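Local atomic coordinates of chitin oligosaccharide binding protein NagB2 (Paenibacillus sp. FPU-7, PDB entry 7EHU), a protein that binds chitin oligosaccharides such as N,N'-diacetylchitobiose and N,N',N''-triacetylchitotriose as an extracellular solute-binding protein, probably delivering them to a membrane transporter. Residues A[37-42]-A[70-75]; A[33-38]-A[89-94]; A[307-312]-A[380-385]. All coordinates share one frame; numbering follows the deposited sequence.

Interaction 1. Residues A[37-42]-A[70-75]; sequences INVRDT and GVEDTV. With NAG (2-acetamido-2-deoxy-beta-D-glucopyranose), chain B; NAG (2-acetamido-2-deoxy-beta-D-glucopyranose), chain C; NAG (2-acetamido-2-deoxy-beta-D-glucopyranose), chain D.
Ile37 sets its backbone against the carbonyl of Val71: its CA lies 3.2 Å from Val71 O in a CA-H...O contact, and its CG2 branch continues past that oxygen to the CA of Asp73. CG1, placed between the backbone N and the carbonyl carbon (chi1 59°), carries CD1 to the sugar side, where both carbons come near O6 of the chain B NAG. The carbonyl of Ile37 accepts a hydrogen bond from a water that in turn accepts from Asp73 N at the first turn of helix 73-86. Asn38, centre of an inverse gamma turn, turns from the second segment and takes the O6 hydroxyl of the chain B NAG on its OD1 (2.8 Å). Val39 points back across the contact, its CG1 wedged 3.3 Å from Gly70 C while CG2 lies alongside the backbone of Glu72, the N-cap residue. Arg40 stretches out, extended from CG to NE, and crosses Asp73 at about a right angle with guanidinium and carboxylate planes 77° apart. NH1 reaches Asp73 OD2 at 3.2 Å from above the carboxylate plane, a salt bridge supplemented by two weak bonds from NH2, with a water that accepts from NH2 and lies close to Asp73 OD1. Thr42 OG1 donates to the acetamido oxygen O7 of the chain B NAG at 2.6 Å. The two segments thus form part of the wall of the chitooligosaccharide pocket, with Trp198 of helix 197-212 against Asp73. Asp73 OD2 also accepts from O6 of the chain C NAG at 2.7 Å, while Thr74 N donates to OD1; gripped by arginine and backbone, the carboxylate is held for the sugar, and the nearby positive charge would probably help keep it ionised.

Interaction 2. Residues A[33-38]-A[89-94]; sequences TLRHIN and KPPQIF. With NAG (2-acetamido-2-deoxy-beta-D-glucopyranose), chain B.
Leu34 and Ile93 pack obliquely in the buried part of the contact, Leu34 CG lying 3.8 Å from Ile93 CG2, and Tyr318 of strand 309-320 touches both. On the other face, where Arg35 and Phe94 project, their CB atoms meet at 3.8 Å. Arg35 then bends at chi2 and chi3 (72° and 48°), laying one face of its guanidinium over Pro91 CG; its charge is met by Asp69 and Glu84. Strands 30-36 and 93-97 run parallel here, and between them the chain runs through helix 44-60, strand 64-70 and helix 73-86, in the alpha/beta architecture of periplasmic-binding-protein folds. Arg35 N donates to Ile93 O at 2.8 Å, and Ile93 N to Thr33 O at 3.2 Å. Toward Thr33 the packing is looser: its CG2 comes no nearer than 4.1 Å to Pro91 CB, and a water bridges Thr33 OG1 and Gln92 OE1 by weak bonds. There Gln92, bent at chi2, brings OE1 2.8 Å from Thr33 N, which approaches from above the amide carbonyl plane along a nearly straight N-H...O line (167°). A leucine in place of Gln92 would probably leave Thr33 N without this acceptor and Glu328 without the donor NE2.

Interaction 3. Residues A[307-312]-A[380-385]; sequences DNLING and SAKAAF
Phe385 lays one face of its ring over the backbone of Asn311, whose CA stands 3.6 Å above the ring plane, over its centre. With CG between the backbone N and the carbonyl carbon (chi1 58°), the ring folds back across the neighbouring strand instead of extending from its own. The Asn311 side chain crosses that of Phe385 at about a right angle, yet its amide plane is only 20° from the ring plane, and its CB touches CZ and CE2. Leu309 approaches differently: its CB comes to the edge of the ring, 3.8 Å from Phe385 CD1, while its CD2 packs against Ala383 CB. The other face of this small parallel pairing carries Ile310, which puts CG2 3.8 Å from Ala381 CB and, less closely, near Ala384 CB. Between the two faces the backbones exchange parallel-sheet bonds, Ile310 N giving to Ala383 O and Phe385 N to Ile310 O, and at the other end of the contact from Phe385 Lys382 N gives to Asn308 O at 2.7 Å. The short strand 383-385 is thus attached to the beginning of the long strand 309-320, as an added parallel strand on the mixed sheet. Ser206 and Val209 of helix 197-212 lie against Phe385, and Val148 of strand 138-154 against Ile310. At the end of the pairing Phe385 O accepts two bonds, from Asn311 ND2 and from Gly312 N, both 2.9 Å, which arrive from opposite faces of its carbonyl plane. The Asn311 amide holds Phe385 O nearly in its own plane, 10° out of it. Asn311 therefore serves the same neighbour twice, its backbone bearing the aromatic face and its amide adding a side-chain donor to the strand bonds, a pairing that should restrict how either group turns.

Interactions 1 and 2 start from the same chain region and share Ile37 and Asn38, with centres about 12 Å apart. Strand 30-36 pairs with strand 93-97 in interaction 2, then runs out into the sugar-binding loop of interaction 1; Val71 N probably hydrogen-bonds to His36 O where they touch. Helix 73-86 leads from interaction 1 back to strand 93-97. Interaction 3 comes later in the chain and on the opposite side of its centre, about 28 and 32 Å from the other two between centres. Strand 309-320 nevertheless links it to interaction 2, being a neighbour of strand 93-97 in the same mixed sheet, so one sheet reaches both sides of the chain's centre.

Interaction 1. Residues A[37-42]-A[70-75]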
loop_
_atom_site.group_PDB
_atom_site.type_symbol
_atom_site.label_atom_id
_atom_site.label_comp_id
_atom_site.label_asym_id
_atom_site.label_seq_id
_atom_site.Cartn_x
_atom_site.Cartn_y
_atom_site.Cartn_z
ATOM N N ILE A 37 5.589 -11.002 -4.027
ATOM C CA ILE A 37 4.719 -11.075 -2.856
ATOM C C ILE A 37 3.350 -11.662 -3.192
ATOM O O ILE A 37 2.431 -11.605 -2.363
ATOM C CB ILE A 37 4.602 -9.702 -2.166
ATOM C CG1 ILE A 37 4.040 -8.635 -3.125
ATOM C CG2 ILE A 37 5.946 -9.274 -1.601
ATOM C CD1 ILE A 37 3.649 -7.363 -2.409
ATOM N N ASN A 38 3.190 -12.261 -4.365
ATOM C CA ASN A 38 1.871 -12.709 -4.836
ATOM C C ASN A 38 1.566 -14.144 -4.425
ATOM O O ASN A 38 1.402 -15.033 -5.264
ATOM C CB ASN A 38 1.790 -12.518 -6.337
ATOM C CG ASN A 38 1.977 -11.092 -6.706
ATOM O OD1 ASN A 38 1.268 -10.229 -6.171
ATOM N ND2 ASN A 38 2.954 -10.807 -7.552
ATOM N N VAL A 39 1.470 -14.343 -3.101
ATOM C CA VAL A 39 1.357 -15.670 -2.500
ATOM C C VAL A 39 -0.071 -16.054 -2.117
ATOM O O VAL A 39 -0.378 -17.244 -2.018
ATOM C CB VAL A 39 2.301 -15.839 -1.285
ATOM C CG1 VAL A 39 3.738 -15.661 -1.698
ATOM C CG2 VAL A 39 1.937 -14.906 -0.138
ATOM N N ARG A 40 -0.940 -15.083 -1.838
ATOM C CA ARG A 40 -2.274 -15.410 -1.351
ATOM C C ARG A 40 -3.179 -15.829 -2.509
ATOM O O ARG A 40 -2.934 -15.490 -3.668
ATOM C CB ARG A 40 -2.899 -14.211 -0.635
ATOM C CG ARG A 40 -2.147 -13.752 0.614
ATOM C CD ARG A 40 -2.893 -12.590 1.314
ATOM N NE ARG A 40 -2.216 -12.070 2.508
ATOM C CZ ARG A 40 -1.629 -10.872 2.630
ATOM N NH1 ARG A 40 -1.599 -9.989 1.639
ATOM N NH2 ARG A 40 -1.082 -10.548 3.785
ATOM N N ASP A 41 -4.241 -16.568 -2.174
ATOM C CA ASP A 41 -5.175 -17.023 -3.202
ATOM C C ASP A 41 -5.743 -15.845 -3.991
ATOM O O ASP A 41 -5.968 -15.938 -5.208
ATOM C CB ASP A 41 -6.316 -17.829 -2.573
ATOM C CG ASP A 41 -5.847 -19.101 -1.896
ATOM O OD1 ASP A 41 -6.649 -19.693 -1.125
ATOM O OD2 ASP A 41 -4.692 -19.511 -2.136
ATOM N N THR A 42 -5.993 -14.726 -3.315
ATOM C CA THR A 42 -6.567 -13.567 -3.988
ATOM C C THR A 42 -5.598 -12.913 -4.960
ATOM O O THR A 42 -6.018 -12.047 -5.735
ATOM C CB THR A 42 -7.007 -12.530 -2.959
ATOM O OG1 THR A 42 -5.898 -12.236 -2.102
ATOM C CG2 THR A 42 -8.193 -13.024 -2.108
ATOM N N GLY A 70 8.115 -16.659 -3.888
ATOM C CA GLY A 70 6.979 -15.920 -3.370
ATOM C C GLY A 70 7.025 -15.881 -1.862
ATOM O O GLY A 70 7.106 -16.920 -1.212
ATOM N N VAL A 71 6.948 -14.680 -1.306
ATOM C CA VAL A 71 7.045 -14.456 0.133
ATOM C C VAL A 71 5.935 -13.492 0.539
ATOM O O VAL A 71 5.660 -12.527 -0.183
ATOM C CB VAL A 71 8.436 -13.872 0.475
ATOM C CG1 VAL A 71 8.586 -13.591 1.945
ATOM C CG2 VAL A 71 9.550 -14.823 0.006
ATOM N N GLU A 72 5.299 -13.747 1.684
ATOM C CA GLU A 72 4.269 -12.857 2.192
ATOM C C GLU A 72 4.786 -11.432 2.312
ATOM O O GLU A 72 5.931 -11.207 2.691
ATOM C CB GLU A 72 3.852 -13.306 3.604
ATOM C CG GLU A 72 3.375 -14.731 3.808
ATOM C CD GLU A 72 3.536 -15.155 5.263
ATOM O OE1 GLU A 72 2.851 -14.551 6.116
ATOM O OE2 GLU A 72 4.368 -16.061 5.561
ATOM N N ASP A 73 3.902 -10.470 2.042
ATOM C CA ASP A 73 4.233 -9.049 2.032
ATOM C C ASP A 73 5.073 -8.613 3.234
ATOM O O ASP A 73 6.179 -8.071 3.068
ATOM C CB ASP A 73 2.950 -8.202 1.847
ATOM C CG ASP A 73 1.805 -8.496 2.853
ATOM O OD1 ASP A 73 1.938 -9.258 3.821
ATOM O OD2 ASP A 73 0.700 -7.940 2.601
ATOM N N THR A 74 4.571 -8.813 4.451
ATOM C CA THR A 74 5.286 -8.294 5.617
ATOM C C THR A 74 6.627 -9.001 5.797
ATOM O O THR A 74 7.637 -8.370 6.149
ATOM C CB THR A 74 4.470 -8.475 6.903
ATOM O OG1 THR A 74 4.162 -9.857 7.049
ATOM C CG2 THR A 74 3.192 -7.639 6.887
ATOM N N VAL A 75 6.650 -10.313 5.562
ATOM C CA VAL A 75 7.870 -11.090 5.733
ATOM C C VAL A 75 8.928 -10.620 4.745
ATOM O O VAL A 75 10.088 -10.412 5.117
ATOM C CB VAL A 75 7.554 -12.589 5.572
ATOM C CG1 VAL A 75 8.828 -13.429 5.591
ATOM C CG2 VAL A 75 6.591 -13.070 6.663
HETATM C C1 NAG B . -2.879 -8.146 -5.812
HETATM C C2 NAG B . -3.049 -8.151 -4.282
HETATM C C3 NAG B . -2.383 -6.932 -3.657
HETATM C C4 NAG B . -1.002 -6.661 -4.243
HETATM C C5 NAG B . -1.007 -6.790 -5.759
HETATM C C6 NAG B . 0.366 -6.671 -6.372
HETATM C C7 NAG B . -5.129 -9.145 -3.366
HETATM C C8 NAG B . -6.600 -8.912 -3.135
HETATM N N2 NAG B . -4.467 -8.144 -3.958
HETATM O O1 NAG B . -3.373 -9.317 -6.362
HETATM O O3 NAG B . -2.336 -7.131 -2.245
HETATM O O4 NAG B . -0.682 -5.290 -4.014
HETATM O O5 NAG B . -1.534 -8.063 -6.136
HETATM O O6 NAG B . 1.311 -7.488 -5.705
HETATM O O7 NAG B . -4.560 -10.177 -3.005
HETATM C C1 NAG C . 0.229 -4.975 -2.972
HETATM C C2 NAG C . 0.617 -3.525 -3.206
HETATM C C3 NAG C . 1.407 -2.974 -2.023
HETATM C C4 NAG C . 0.725 -3.281 -0.697
HETATM C C5 NAG C . 0.415 -4.771 -0.640
HETATM C C6 NAG C . -0.323 -5.207 0.601
HETATM C C7 NAG C . 0.952 -2.978 -5.602
HETATM C C8 NAG C . 1.941 -2.975 -6.722
HETATM N N2 NAG C . 1.413 -3.410 -4.420
HETATM O O3 NAG C . 1.551 -1.576 -2.223
HETATM O O4 NAG C . 1.618 -2.986 0.374
HETATM O O5 NAG C . -0.423 -5.106 -1.753
HETATM O O6 NAG C . -0.488 -6.620 0.622
HETATM O O7 NAG C . -0.201 -2.586 -5.759
HETATM C C1 NAG D . 1.309 -1.898 1.197
HETATM C C2 NAG D . 2.292 -1.897 2.342
HETATM C C3 NAG D . 2.141 -0.630 3.183
HETATM C C4 NAG D . 2.244 0.607 2.297
HETATM C C5 NAG D . 1.252 0.515 1.142
HETATM C C6 NAG D . 1.366 1.660 0.158
HETATM C C7 NAG D . 3.113 -4.016 3.258
HETATM C C8 NAG D . 2.828 -5.167 4.184
HETATM N N2 NAG D . 2.163 -3.083 3.173
HETATM O O3 NAG D . 3.158 -0.635 4.177
HETATM O O4 NAG D . 1.951 1.799 3.019
HETATM O O5 NAG D . 1.469 -0.711 0.425
HETATM O O6 NAG D . 2.656 1.721 -0.434
HETATM O O7 NAG D . 4.166 -3.929 2.625
HETATM O O HOH W 1 1.621 -10.849 0.105
HETATM O O HOH W 2 -0.349 -8.359 5.415
#

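Interaction 2. Residues A[33-38]-A[89-94]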
loop_
_atom_site.group_PDB
_atom_site.type_symbol
_atom_site.label_atom_id
_atom_site.label_comp_id
_atom_site.label_asym_id
_atom_site.label_seq_id
_atom_site.Cartn_x
_atom_site.Cartn_y
_atom_site.Cartn_z
ATOM N N THR A 33 16.880 -15.221 -9.297
ATOM C CA THR A 33 15.769 -15.303 -8.367
ATOM C C THR A 33 14.908 -14.060 -8.505
ATOM O O THR A 33 15.413 -12.930 -8.531
ATOM C CB THR A 33 16.273 -15.460 -6.940
ATOM O OG1 THR A 33 17.036 -16.674 -6.874
ATOM C CG2 THR A 33 15.105 -15.496 -5.935
ATOM N N LEU A 34 13.604 -14.283 -8.602
ATOM C CA LEU A 34 12.606 -13.227 -8.729
ATOM C C LEU A 34 11.728 -13.306 -7.484
ATOM O O LEU A 34 10.873 -14.193 -7.367
ATOM C CB LEU A 34 11.804 -13.406 -10.016
ATOM C CG LEU A 34 11.001 -12.201 -10.493
ATOM C CD1 LEU A 34 10.389 -12.497 -11.863
ATOM C CD2 LEU A 34 9.905 -11.784 -9.501
ATOM N N ARG A 35 11.985 -12.399 -6.543
ATOM C CA ARG A 35 11.237 -12.293 -5.299
ATOM C C ARG A 35 9.959 -11.499 -5.529
ATOM O O ARG A 35 10.011 -10.336 -5.940
ATOM C CB ARG A 35 12.109 -11.607 -4.247
ATOM C CG ARG A 35 11.400 -11.214 -2.954
ATOM C CD ARG A 35 11.037 -12.392 -2.044
ATOM N NE ARG A 35 12.167 -13.281 -1.887
ATOM C CZ ARG A 35 13.292 -12.996 -1.231
ATOM N NH1 ARG A 35 13.426 -11.824 -0.631
ATOM N NH2 ARG A 35 14.300 -13.858 -1.218
ATOM N N HIS A 36 8.814 -12.113 -5.229
ATOM C CA HIS A 36 7.531 -11.453 -5.395
ATOM C C HIS A 36 6.686 -11.742 -4.159
ATOM O O HIS A 36 7.013 -12.615 -3.341
ATOM C CB HIS A 36 6.817 -11.933 -6.656
ATOM C CG HIS A 36 6.373 -13.348 -6.571
ATOM N ND1 HIS A 36 5.135 -13.709 -6.075
ATOM C CD2 HIS A 36 7.002 -14.504 -6.892
ATOM C CE1 HIS A 36 5.030 -15.022 -6.103
ATOM N NE2 HIS A 36 6.137 -15.527 -6.603
ATOM N N ILE A 37 5.589 -11.002 -4.027
ATOM C CA ILE A 37 4.719 -11.075 -2.856
ATOM C C ILE A 37 3.350 -11.662 -3.192
ATOM O O ILE A 37 2.431 -11.605 -2.363
ATOM C CB ILE A 37 4.602 -9.702 -2.166
ATOM C CG1 ILE A 37 4.040 -8.635 -3.125
ATOM C CG2 ILE A 37 5.946 -9.274 -1.601
ATOM C CD1 ILE A 37 3.649 -7.363 -2.409
ATOM N N ASN A 38 3.190 -12.261 -4.365
ATOM C CA ASN A 38 1.871 -12.709 -4.836
ATOM C C ASN A 38 1.566 -14.144 -4.425
ATOM O O ASN A 38 1.402 -15.033 -5.264
ATOM C CB ASN A 38 1.790 -12.518 -6.337
ATOM C CG ASN A 38 1.977 -11.092 -6.706
ATOM O OD1 ASN A 38 1.268 -10.229 -6.171
ATOM N ND2 ASN A 38 2.954 -10.807 -7.552
ATOM N N LYS A 89 23.416 -9.225 -0.396
ATOM C CA LYS A 89 23.068 -10.350 -1.266
ATOM C C LYS A 89 21.568 -10.368 -1.550
ATOM O O LYS A 89 20.891 -11.359 -1.303
ATOM C CB LYS A 89 23.517 -11.667 -0.619
ATOM C CG LYS A 89 25.035 -11.847 -0.562
ATOM C CD LYS A 89 25.425 -13.200 -0.002
ATOM C CE LYS A 89 26.899 -13.509 -0.248
ATOM N NZ LYS A 89 27.336 -14.766 0.348
ATOM N N PRO A 90 21.004 -9.294 -2.093
ATOM C CA PRO A 90 19.581 -9.359 -2.468
ATOM C C PRO A 90 19.370 -10.326 -3.617
ATOM O O PRO A 90 20.311 -10.661 -4.349
ATOM C CB PRO A 90 19.264 -7.925 -2.921
ATOM C CG PRO A 90 20.586 -7.391 -3.418
ATOM C CD PRO A 90 21.619 -8.009 -2.487
ATOM N N PRO A 91 18.136 -10.758 -3.841
ATOM C CA PRO A 91 17.801 -11.438 -5.098
ATOM C C PRO A 91 18.103 -10.527 -6.281
ATOM O O PRO A 91 18.263 -9.314 -6.147
ATOM C CB PRO A 91 16.289 -11.658 -4.970
ATOM C CG PRO A 91 15.979 -11.520 -3.535
ATOM C CD PRO A 91 16.934 -10.488 -3.028
ATOM N N GLN A 92 18.125 -11.115 -7.473
ATOM C CA GLN A 92 18.380 -10.324 -8.669
ATOM C C GLN A 92 17.235 -9.358 -8.968
ATOM O O GLN A 92 17.476 -8.241 -9.442
ATOM C CB GLN A 92 18.626 -11.245 -9.865
ATOM C CG GLN A 92 19.987 -11.929 -9.884
ATOM C CD GLN A 92 20.010 -13.260 -9.177
ATOM O OE1 GLN A 92 19.093 -13.641 -8.445
ATOM N NE2 GLN A 92 21.012 -14.046 -9.499
ATOM N N ILE A 93 15.990 -9.792 -8.717
ATOM C CA ILE A 93 14.766 -9.030 -8.948
ATOM C C ILE A 93 13.914 -9.181 -7.699
ATOM O O ILE A 93 13.789 -10.290 -7.175
ATOM C CB ILE A 93 13.969 -9.575 -10.158
ATOM C CG1 ILE A 93 14.806 -9.565 -11.437
ATOM C CG2 ILE A 93 12.686 -8.762 -10.339
ATOM C CD1 ILE A 93 14.227 -10.446 -12.544
ATOM N N PHE A 94 13.329 -8.081 -7.210
ATOM C CA PHE A 94 12.577 -8.181 -5.959
ATOM C C PHE A 94 11.529 -7.089 -5.840
ATOM O O PHE A 94 11.766 -5.937 -6.212
ATOM C CB PHE A 94 13.505 -8.105 -4.718
ATOM C CG PHE A 94 14.599 -7.083 -4.867
ATOM C CD1 PHE A 94 14.404 -5.759 -4.517
ATOM C CD2 PHE A 94 15.825 -7.437 -5.415
ATOM C CE1 PHE A 94 15.389 -4.819 -4.742
ATOM C CE2 PHE A 94 16.818 -6.508 -5.615
ATOM C CZ PHE A 94 16.610 -5.204 -5.262
HETATM C C1 NAG B . -2.879 -8.146 -5.812
HETATM C C2 NAG B . -3.049 -8.151 -4.282
HETATM C C3 NAG B . -2.383 -6.932 -3.657
HETATM C C4 NAG B . -1.002 -6.661 -4.243
HETATM C C5 NAG B . -1.007 -6.790 -5.759
HETATM C C6 NAG B . 0.366 -6.671 -6.372
HETATM C C7 NAG B . -5.129 -9.145 -3.366
HETATM C C8 NAG B . -6.600 -8.912 -3.135
HETATM N N2 NAG B . -4.467 -8.144 -3.958
HETATM O O1 NAG B . -3.373 -9.317 -6.362
HETATM O O3 NAG B . -2.336 -7.131 -2.245
HETATM O O4 NAG B . -0.682 -5.290 -4.014
HETATM O O5 NAG B . -1.534 -8.063 -6.136
HETATM O O6 NAG B . 1.311 -7.488 -5.705
HETATM O O7 NAG B . -4.560 -10.177 -3.005
HETATM O O HOH W 3 19.533 -15.057 -5.382
#

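Interaction 3. Residues A[307-312]-A[380-385]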
loop_
_atom_site.group_PDB
_atom_site.type_symbol
_atom_site.label_atom_id
_atom_site.label_comp_id
_atom_site.label_asym_id
_atom_site.label_seq_id
_atom_site.Cartn_x
_atom_site.Cartn_y
_atom_site.Cartn_z
ATOM N N ASP A 307 -7.582 18.620 4.938
ATOM C CA ASP A 307 -8.832 18.455 4.205
ATOM C C ASP A 307 -8.619 18.156 2.725
ATOM O O ASP A 307 -7.719 18.696 2.079
ATOM C CB ASP A 307 -9.689 19.722 4.337
ATOM C CG ASP A 307 -10.372 19.830 5.672
ATOM O OD1 ASP A 307 -11.119 20.800 5.862
ATOM O OD2 ASP A 307 -10.221 18.931 6.516
ATOM N N ASN A 308 -9.507 17.317 2.187
ATOM C CA ASN A 308 -9.613 17.004 0.763
ATOM C C ASN A 308 -8.368 16.360 0.182
ATOM O O ASN A 308 -8.162 16.385 -1.030
ATOM C CB ASN A 308 -10.056 18.213 -0.049
ATOM C CG ASN A 308 -11.380 18.692 0.403
ATOM O OD1 ASN A 308 -12.356 17.958 0.281
ATOM N ND2 ASN A 308 -11.449 19.908 0.931
ATOM N N LEU A 309 -7.552 15.753 1.022
ATOM C CA LEU A 309 -6.397 14.997 0.570
ATOM C C LEU A 309 -6.726 13.509 0.512
ATOM O O LEU A 309 -7.617 13.025 1.201
ATOM C CB LEU A 309 -5.221 15.218 1.524
ATOM C CG LEU A 309 -4.787 16.668 1.705
ATOM C CD1 LEU A 309 -3.610 16.745 2.664
ATOM C CD2 LEU A 309 -4.407 17.295 0.383
ATOM N N ILE A 310 -5.988 12.781 -0.312
ATOM C CA ILE A 310 -6.139 11.334 -0.381
ATOM C C ILE A 310 -4.766 10.684 -0.296
ATOM O O ILE A 310 -3.819 11.134 -0.939
ATOM C CB ILE A 310 -6.938 10.882 -1.621
ATOM C CG1 ILE A 310 -7.326 9.403 -1.532
ATOM C CG2 ILE A 310 -6.177 11.193 -2.898
ATOM C CD1 ILE A 310 -8.327 8.975 -2.591
ATOM N N ASN A 311 -4.647 9.650 0.513
ATOM C CA ASN A 311 -3.394 8.908 0.565
ATOM C C ASN A 311 -3.216 8.161 -0.751
ATOM O O ASN A 311 -4.111 7.409 -1.155
ATOM C CB ASN A 311 -3.472 7.931 1.736
ATOM C CG ASN A 311 -2.227 7.057 1.926
ATOM O OD1 ASN A 311 -2.357 5.925 2.377
ATOM N ND2 ASN A 311 -1.037 7.576 1.652
ATOM N N GLY A 312 -2.087 8.364 -1.428
ATOM C CA GLY A 312 -1.852 7.628 -2.657
ATOM C C GLY A 312 -0.521 7.988 -3.266
ATOM O O GLY A 312 0.173 8.905 -2.815
ATOM N N SER A 380 -11.256 14.212 -7.475
ATOM C CA SER A 380 -11.796 15.395 -6.817
ATOM C C SER A 380 -10.994 15.809 -5.587
ATOM O O SER A 380 -11.315 16.841 -4.993
ATOM C CB SER A 380 -13.243 15.148 -6.382
ATOM O OG SER A 380 -13.338 13.886 -5.759
ATOM N N ALA A 381 -9.994 15.029 -5.175
ATOM C CA ALA A 381 -9.137 15.420 -4.065
ATOM C C ALA A 381 -8.255 16.595 -4.465
ATOM O O ALA A 381 -7.884 16.754 -5.629
ATOM C CB ALA A 381 -8.233 14.254 -3.668
ATOM N N LYS A 382 -7.931 17.433 -3.479
ATOM C CA LYS A 382 -7.022 18.555 -3.711
ATOM C C LYS A 382 -5.646 18.055 -4.130
ATOM O O LYS A 382 -5.017 18.614 -5.038
ATOM C CB LYS A 382 -6.929 19.373 -2.418
ATOM C CG LYS A 382 -5.848 20.450 -2.363
ATOM C CD LYS A 382 -5.833 21.126 -0.984
ATOM C CE LYS A 382 -5.135 22.484 -1.007
ATOM N NZ LYS A 382 -5.656 23.390 0.071
ATOM N N ALA A 383 -5.169 16.995 -3.489
ATOM C CA ALA A 383 -3.844 16.440 -3.723
ATOM C C ALA A 383 -3.766 15.088 -3.031
ATOM O O ALA A 383 -4.622 14.734 -2.216
ATOM C CB ALA A 383 -2.753 17.361 -3.173
ATOM N N ALA A 384 -2.715 14.346 -3.354
ATOM C CA ALA A 384 -2.396 13.104 -2.662
ATOM C C ALA A 384 -1.220 13.308 -1.711
ATOM O O ALA A 384 -0.438 14.256 -1.847
ATOM C CB ALA A 384 -2.055 11.992 -3.657
ATOM N N PHE A 385 -1.102 12.404 -0.742
ATOM C CA PHE A 385 0.057 12.338 0.122
ATOM C C PHE A 385 0.543 10.893 0.180
ATOM O O PHE A 385 -0.270 9.957 0.165
ATOM C CB PHE A 385 -0.228 12.858 1.544
ATOM C CG PHE A 385 -1.326 12.142 2.278
ATOM C CD1 PHE A 385 -2.646 12.561 2.151
ATOM C CD2 PHE A 385 -1.037 11.082 3.128
ATOM C CE1 PHE A 385 -3.646 11.934 2.867
ATOM C CE2 PHE A 385 -2.035 10.457 3.831
ATOM C CZ PHE A 385 -3.334 10.883 3.704
#